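Side-chain contacts in PUA domain-containing protein (Archaeoglobus fulgidus DSM 4304, PDB 2Q07), which is a C-terminal part, with DUF5591, pre-PUA and PUA domains, of an archaeosine synthase type 1 family member that probably binds RNA in archaeosine-tRNA biosynthesis: residues A[15-18]-A[19-23]; A[70-73]-A[74-77]; A[175-178]-A[179-183]. All blocks are in the same frame, centred on the assembly; numbering follows the deposited sequence.

Contact 1. Residues A[15-18]-A[19-23]; sequences RYFF and ERALE
From Y16 on, the backbone runs as helix 16-24, with R15 O accepting the first bond of an alpha-helical ladder of i to i+4 hydrogen bonds: E19 N to R15 O, R20 N to Y16 O, A21 N to F17 O and L22 N to F18 O. The A21 N to F17 O bond measures 2.8 Å. In the preceding rung R20 N lies 2.9 Å from Y16 O.

The side chains meet one helical turn apart. With CG of F17 anti to its backbone N (chi1 172°), A21 CB lies over one face of the F17 ring, 4.4 Å from F17 CE1. F75 packs against both F17 and A21, and the F18 ring stacks with W103 of helix 94-111. Since R20 bends at chi2 (56°), its guanidinium leaves this turn of helix; NE is hydrogen-bonded to Y179 O, and R20 NH1 makes a long salt bridge of 3.7 Å to E23 OE1. Nearer the backbone, R20 CB stands 4.2 Å above the Y16 ring plane, displaced toward the rim.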
loop_
_atom_site.group_PDB
_atom_site.type_symbol
_atom_site.label_atom_id
_atom_site.label_comp_id
_atom_site.label_asym_id
_atom_site.label_seq_id
_atom_site.Cartn_x
_atom_site.Cartn_y
_atom_site.Cartn_z
ATOM N N ARG A 15 12.310 6.005 0.580
ATOM C CA ARG A 15 12.262 7.221 -0.289
ATOM C C ARG A 15 11.294 6.929 -1.427
ATOM O O ARG A 15 10.385 7.711 -1.713
ATOM C CB ARG A 15 13.648 7.529 -0.873
ATOM C CG ARG A 15 14.799 7.370 0.110
ATOM C CD ARG A 15 15.161 5.903 0.318
ATOM N NE ARG A 15 16.069 5.712 1.445
ATOM C CZ ARG A 15 17.301 6.209 1.510
ATOM N NH1 ARG A 15 17.781 6.934 0.508
ATOM N NH2 ARG A 15 18.054 5.987 2.580
ATOM N N TYR A 16 11.504 5.783 -2.063
ATOM C CA TYR A 16 10.665 5.346 -3.169
ATOM C C TYR A 16 9.249 5.087 -2.682
ATOM O O TYR A 16 8.272 5.511 -3.307
ATOM C CB TYR A 16 11.216 4.061 -3.788
ATOM C CG TYR A 16 10.319 3.526 -4.877
ATOM C CD1 TYR A 16 10.095 4.264 -6.037
ATOM C CD2 TYR A 16 9.671 2.293 -4.738
ATOM C CE1 TYR A 16 9.252 3.796 -7.036
ATOM C CE2 TYR A 16 8.820 1.811 -5.735
ATOM C CZ TYR A 16 8.617 2.572 -6.882
ATOM O OH TYR A 16 7.784 2.118 -7.878
ATOM N N PHE A 17 9.153 4.375 -1.564
ATOM C CA PHE A 17 7.869 4.045 -0.967
ATOM C C PHE A 17 7.071 5.320 -0.708
ATOM O O PHE A 17 5.907 5.430 -1.092
ATOM C CB PHE A 17 8.079 3.304 0.354
ATOM C CG PHE A 17 6.813 3.099 1.137
ATOM C CD1 PHE A 17 5.837 2.205 0.691
ATOM C CD2 PHE A 17 6.570 3.835 2.293
ATOM C CE1 PHE A 17 4.639 2.055 1.381
ATOM C CE2 PHE A 17 5.370 3.693 2.996
ATOM C CZ PHE A 17 4.404 2.803 2.539
ATOM N N PHE A 18 7.713 6.277 -0.042
ATOM C CA PHE A 18 7.088 7.549 0.293
ATOM C C PHE A 18 6.534 8.286 -0.911
ATOM O O PHE A 18 5.378 8.717 -0.914
ATOM C CB PHE A 18 8.094 8.455 1.002
ATOM C CG PHE A 18 8.133 8.271 2.488
ATOM C CD1 PHE A 18 9.344 8.262 3.165
ATOM C CD2 PHE A 18 6.952 8.125 3.219
ATOM C CE1 PHE A 18 9.390 8.112 4.547
ATOM C CE2 PHE A 18 6.987 7.976 4.601
ATOM C CZ PHE A 18 8.211 7.969 5.267
ATOM N N GLU A 19 7.360 8.423 -1.936
ATOM C CA GLU A 19 6.962 9.140 -3.132
ATOM C C GLU A 19 5.884 8.448 -3.947
ATOM O O GLU A 19 4.962 9.098 -4.440
ATOM C CB GLU A 19 8.197 9.422 -3.996
ATOM C CG GLU A 19 9.088 10.519 -3.399
ATOM C CD GLU A 19 10.280 10.878 -4.271
ATOM O OE1 GLU A 19 10.823 11.992 -4.095
ATOM O OE2 GLU A 19 10.681 10.053 -5.121
ATOM N N ARG A 20 5.989 7.130 -4.078
ATOM C CA ARG A 20 5.014 6.376 -4.850
ATOM C C ARG A 20 3.681 6.283 -4.121
ATOM O O ARG A 20 2.620 6.389 -4.739
ATOM C CB ARG A 20 5.555 4.979 -5.156
ATOM C CG ARG A 20 4.615 4.104 -5.955
ATOM C CD ARG A 20 4.206 4.761 -7.251
ATOM N NE ARG A 20 3.383 3.870 -8.055
ATOM C CZ ARG A 20 2.921 4.169 -9.264
ATOM N NH1 ARG A 20 3.198 5.345 -9.813
ATOM N NH2 ARG A 20 2.188 3.287 -9.929
ATOM N N ALA A 21 3.733 6.081 -2.808
ATOM C CA ALA A 21 2.502 5.984 -2.036
ATOM C C ALA A 21 1.787 7.328 -2.067
ATOM O O ALA A 21 0.568 7.390 -2.164
ATOM C CB ALA A 21 2.808 5.564 -0.589
ATOM N N LEU A 22 2.559 8.407 -2.016
ATOM C CA LEU A 22 1.987 9.744 -2.034
ATOM C C LEU A 22 1.253 10.044 -3.336
ATOM O O LEU A 22 0.226 10.707 -3.325
ATOM C CB LEU A 22 3.079 10.796 -1.802
ATOM C CG LEU A 22 2.628 12.251 -1.636
ATOM C CD1 LEU A 22 1.826 12.428 -0.354
ATOM C CD2 LEU A 22 3.859 13.146 -1.612
ATOM N N GLU A 23 1.761 9.571 -4.466
ATOM C CA GLU A 23 1.058 9.863 -5.710
ATOM C C GLU A 23 -0.128 8.931 -5.955
ATOM O O GLU A 23 -1.017 9.252 -6.739
ATOM C CB GLU A 23 2.022 9.862 -6.914
ATOM C CG GLU A 23 2.714 8.561 -7.235
ATOM C CD GLU A 23 3.623 8.680 -8.464
ATOM O OE1 GLU A 23 3.113 9.005 -9.560
ATOM O OE2 GLU A 23 4.847 8.453 -8.336
#

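Contact 2. Residues A[70-73]-A[74-77]; sequences VVPR and EFEL
This is a buried local turn, where the chain leaves edge strand 70-72 of the five-stranded mixed sheet and folds back on itself, fastened by a salt bridge between R73 and E76. Two i to i+3 backbone bonds define the turn: F75 N to P72 O, at 2.9 Å, and E76 N to R73 O, at 3.2 Å.

R73 and E76 lie side by side and point the same way. R73 grips a single oxygen side-on, NE lying 3.0 Å and NH2 2.8 Å from E76 OE2, with that oxygen within 2° of the guanidinium plane. The carboxylate is turned 83° from this plane: NH2 arrives on its syn side, while NE comes from above it. Second partners fix both groups: NH1 of R73 pairs with E62 and NH2 with H49, while E76 OE1 accepts from Y193 and from L44 N.

The apolar pair is P72 and F75: P72 CB approaches F75 CD1 at 3.6 Å, and P72 CG lies at the ring edge. V71 CG1, anti to the backbone N (chi1 -175°), packs instead against the backbone, 3.9 Å from E76 N. Together the consecutive i to i+3 bonds are typical of a short 3-10 turn, here ending a sheet-edge strand.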
loop_
_atom_site.group_PDB
_atom_site.type_symbol
_atom_site.label_atom_id
_atom_site.label_comp_id
_atom_site.label_asym_id
_atom_site.label_seq_id
_atom_site.Cartn_x
_atom_site.Cartn_y
_atom_site.Cartn_z
ATOM N N VAL A 70 5.814 6.686 7.701
ATOM C CA VAL A 70 4.497 7.239 7.936
ATOM C C VAL A 70 3.707 6.361 6.972
ATOM O O VAL A 70 4.035 6.310 5.785
ATOM C CB VAL A 70 4.407 8.690 7.470
ATOM C CG1 VAL A 70 2.963 9.153 7.549
ATOM C CG2 VAL A 70 5.326 9.572 8.322
ATOM N N VAL A 71 2.670 5.689 7.458
ATOM C CA VAL A 71 1.930 4.760 6.611
ATOM C C VAL A 71 0.410 4.846 6.523
ATOM O O VAL A 71 -0.286 4.567 7.489
ATOM C CB VAL A 71 2.250 3.300 7.026
ATOM C CG1 VAL A 71 1.587 2.321 6.065
ATOM C CG2 VAL A 71 3.757 3.088 7.062
ATOM N N PRO A 72 -0.120 5.246 5.359
ATOM C CA PRO A 72 -1.573 5.305 5.248
ATOM C C PRO A 72 -2.013 3.842 5.373
ATOM O O PRO A 72 -1.349 2.939 4.850
ATOM C CB PRO A 72 -1.789 5.853 3.835
ATOM C CG PRO A 72 -0.611 6.784 3.671
ATOM C CD PRO A 72 0.525 5.964 4.240
ATOM N N ARG A 73 -3.109 3.605 6.068
ATOM C CA ARG A 73 -3.598 2.247 6.255
ATOM C C ARG A 73 -3.664 1.430 4.957
ATOM O O ARG A 73 -3.466 0.215 4.969
ATOM C CB ARG A 73 -4.976 2.286 6.910
ATOM C CG ARG A 73 -5.676 0.932 6.980
ATOM C CD ARG A 73 -6.068 0.605 8.403
ATOM N NE ARG A 73 -4.934 0.108 9.166
ATOM C CZ ARG A 73 -4.798 0.220 10.483
ATOM N NH1 ARG A 73 -5.725 0.826 11.216
ATOM N NH2 ARG A 73 -3.728 -0.296 11.065
ATOM N N GLU A 74 -3.918 2.107 3.840
ATOM C CA GLU A 74 -4.035 1.444 2.536
ATOM C C GLU A 74 -2.754 0.808 2.012
ATOM O O GLU A 74 -2.801 -0.030 1.115
ATOM C CB GLU A 74 -4.555 2.430 1.489
ATOM C CG GLU A 74 -5.984 2.921 1.725
ATOM C CD GLU A 74 -6.100 3.975 2.817
ATOM O OE1 GLU A 74 -5.074 4.393 3.395
ATOM O OE2 GLU A 74 -7.235 4.396 3.090
ATOM N N PHE A 75 -1.612 1.206 2.559
ATOM C CA PHE A 75 -0.342 0.658 2.112
ATOM C C PHE A 75 0.309 -0.216 3.180
ATOM O O PHE A 75 1.449 -0.637 3.019
ATOM C CB PHE A 75 0.626 1.793 1.743
ATOM C CG PHE A 75 0.089 2.762 0.715
ATOM C CD1 PHE A 75 -0.258 4.061 1.079
ATOM C CD2 PHE A 75 -0.053 2.378 -0.621
ATOM C CE1 PHE A 75 -0.737 4.967 0.132
ATOM C CE2 PHE A 75 -0.530 3.277 -1.581
ATOM C CZ PHE A 75 -0.872 4.579 -1.202
ATOM N N GLU A 76 -0.408 -0.508 4.260
ATOM C CA GLU A 76 0.191 -1.279 5.346
ATOM C C GLU A 76 0.552 -2.737 5.031
ATOM O O GLU A 76 1.107 -3.426 5.873
ATOM C CB GLU A 76 -0.690 -1.204 6.602
ATOM C CG GLU A 76 -1.692 -2.315 6.769
ATOM C CD GLU A 76 -2.289 -2.344 8.174
ATOM O OE1 GLU A 76 -2.810 -3.407 8.565
ATOM O OE2 GLU A 76 -2.248 -1.309 8.885
ATOM N N LEU A 77 0.264 -3.194 3.816
ATOM C CA LEU A 77 0.579 -4.569 3.425
ATOM C C LEU A 77 1.768 -4.647 2.463
ATOM O O LEU A 77 2.265 -5.731 2.161
ATOM C CB LEU A 77 -0.653 -5.233 2.796
ATOM C CG LEU A 77 -1.438 -6.203 3.698
ATOM C CD1 LEU A 77 -1.416 -5.744 5.147
ATOM C CD2 LEU A 77 -2.866 -6.326 3.184
#

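Contact 3. Residues A[175-178]-A[179-183]; sequences HMLS and YQFGI
Backbone hydrogen bonds carry most of this local contact, at the C-terminal end of helix 168-181. Y179 N to H175 O and Q180 N to M176 O are regular i to i+4 bonds, and F181 N to L177 O continues them at 2.7 Å. G182 N then lies 2.7 Å from S178 O, with an N-H...O angle of 134°, and makes a second, weak bond to L177 O. L177 O thus receives two donors as the helix ends. G182 is the first residue to leave helical geometry, and its positive phi (68°) is a conformation that favours glycine.

Apolar contact lies one turn apart, between L177 and F181. Their side chains cross at a slant, with L177 CD2 3.9 Å from F181 CD1. F181 CG is anti to the carbonyl carbon (chi1 -48°), a torsion that brings the ring within reach of L177 CD2. CB of Q180 lies over the centre of one face of the F181 ring, 3.8 Å above its plane. An alanine in place of Q180 would keep this CB but would probably open a gap beside M176 O, where Q180 CG now packs at 3.3 Å, and against L215.

H175 has its polar partners outside the two segments: it hydrogen-bonds through ND1 to R171 O and through NE2 to K26 N, which fixes the rotation of its imidazole.

In the fold, this helix end lies between three elements. M176, a selenomethionine, touches L215 of strand 214-217, as do L177 and Q180; L177 and F181 meet I221 and L225 of helix 219-227, and Y179 rests on Y16 and F17 of helix 16-24.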
loop_
_atom_site.group_PDB
_atom_site.type_symbol
_atom_site.label_atom_id
_atom_site.label_comp_id
_atom_site.label_asym_id
_atom_site.label_seq_id
_atom_site.Cartn_x
_atom_site.Cartn_y
_atom_site.Cartn_z
ATOM N N HIS A 175 -5.437 0.155 -3.711
ATOM C CA HIS A 175 -4.234 0.967 -3.545
ATOM C C HIS A 175 -2.962 0.205 -3.867
ATOM O O HIS A 175 -1.989 0.795 -4.312
ATOM C CB HIS A 175 -4.131 1.543 -2.123
ATOM C CG HIS A 175 -4.867 2.834 -1.940
ATOM N ND1 HIS A 175 -6.241 2.918 -1.958
ATOM C CD2 HIS A 175 -4.416 4.102 -1.778
ATOM C CE1 HIS A 175 -6.607 4.181 -1.823
ATOM N NE2 HIS A 175 -5.517 4.921 -1.714
HETATM N N MSE A 176 -2.955 -1.105 -3.637
HETATM C CA MSE A 176 -1.760 -1.890 -3.935
HETATM C C MSE A 176 -1.586 -2.044 -5.444
HETATM O O MSE A 176 -0.467 -2.024 -5.950
HETATM C CB MSE A 176 -1.840 -3.252 -3.258
HETATM C CG MSE A 176 -1.924 -3.134 -1.748
HETATM SE SE MSE A 176 -1.853 -4.822 -0.862
HETATM C CE MSE A 176 -3.722 -5.225 -0.741
ATOM N N LEU A 177 -2.701 -2.198 -6.149
ATOM C CA LEU A 177 -2.692 -2.317 -7.604
ATOM C C LEU A 177 -2.170 -1.003 -8.196
ATOM O O LEU A 177 -1.335 -0.987 -9.108
ATOM C CB LEU A 177 -4.113 -2.588 -8.102
ATOM C CG LEU A 177 -4.580 -4.040 -8.063
ATOM C CD1 LEU A 177 -6.025 -4.136 -8.559
ATOM C CD2 LEU A 177 -3.651 -4.880 -8.952
ATOM N N SER A 178 -2.676 0.101 -7.657
ATOM C CA SER A 178 -2.283 1.438 -8.082
ATOM C C SER A 178 -0.784 1.615 -7.846
ATOM O O SER A 178 -0.040 2.001 -8.743
ATOM C CB SER A 178 -3.079 2.474 -7.285
ATOM O OG SER A 178 -2.841 3.789 -7.748
ATOM N N TYR A 179 -0.352 1.307 -6.627
ATOM C CA TYR A 179 1.050 1.407 -6.244
ATOM C C TYR A 179 1.964 0.644 -7.224
ATOM O O TYR A 179 2.864 1.216 -7.844
ATOM C CB TYR A 179 1.225 0.839 -4.826
ATOM C CG TYR A 179 2.607 1.014 -4.240
ATOM C CD1 TYR A 179 2.907 2.109 -3.430
ATOM C CD2 TYR A 179 3.625 0.098 -4.513
ATOM C CE1 TYR A 179 4.179 2.294 -2.910
ATOM C CE2 TYR A 179 4.909 0.272 -3.997
ATOM C CZ TYR A 179 5.176 1.376 -3.199
ATOM O OH TYR A 179 6.437 1.578 -2.704
ATOM N N GLN A 180 1.710 -0.650 -7.359
ATOM C CA GLN A 180 2.513 -1.526 -8.214
ATOM C C GLN A 180 2.377 -1.386 -9.722
ATOM O O GLN A 180 3.369 -1.504 -10.438
ATOM C CB GLN A 180 2.240 -2.980 -7.845
ATOM C CG GLN A 180 2.566 -3.322 -6.411
ATOM C CD GLN A 180 2.071 -4.697 -6.026
ATOM O OE1 GLN A 180 2.372 -5.682 -6.695
ATOM N NE2 GLN A 180 1.318 -4.772 -4.938
ATOM N N PHE A 181 1.168 -1.129 -10.207
ATOM C CA PHE A 181 0.946 -1.043 -11.649
ATOM C C PHE A 181 0.304 0.235 -12.163
ATOM O O PHE A 181 0.188 0.420 -13.377
ATOM C CB PHE A 181 0.084 -2.231 -12.101
ATOM C CG PHE A 181 0.554 -3.553 -11.579
ATOM C CD1 PHE A 181 -0.199 -4.246 -10.632
ATOM C CD2 PHE A 181 1.755 -4.102 -12.016
ATOM C CE1 PHE A 181 0.231 -5.460 -10.127
ATOM C CE2 PHE A 181 2.201 -5.326 -11.515
ATOM C CZ PHE A 181 1.438 -6.005 -10.568
ATOM N N GLY A 182 -0.126 1.114 -11.263
ATOM C CA GLY A 182 -0.743 2.346 -11.708
ATOM C C GLY A 182 -2.084 2.099 -12.365
ATOM O O GLY A 182 -2.476 2.829 -13.276
ATOM N N ILE A 183 -2.785 1.053 -11.926
ATOM C CA ILE A 183 -4.111 0.741 -12.459
ATOM C C ILE A 183 -5.001 0.334 -11.289
ATOM O O ILE A 183 -4.547 0.257 -10.144
ATOM C CB ILE A 183 -4.112 -0.462 -13.459
ATOM C CG1 ILE A 183 -3.975 -1.786 -12.694
ATOM C CG2 ILE A 183 -2.985 -0.322 -14.480
ATOM C CD1 ILE A 183 -3.972 -3.019 -13.595
#

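From the N terminus the three contacts follow in series, none nesting in or crossing another, and each closes only a local turn: contact 1 in helix 16-24, contact 2 after strand 70-72, contact 3 at the end of helix 168-181. Their centres lie 11 to 13 Å apart, and each touches the other two. Between contacts 1 and 2, A21 O packs against F75 CZ at 3.3 Å. E74 CB packs on H175 CG between contacts 2 and 3, and the H175 ring meets that of F75 edge-to-face. R20 of contact 1 meets the 179-183 segment of contact 3. The trio thus ties the DUF5591 region to the pre-PUA region.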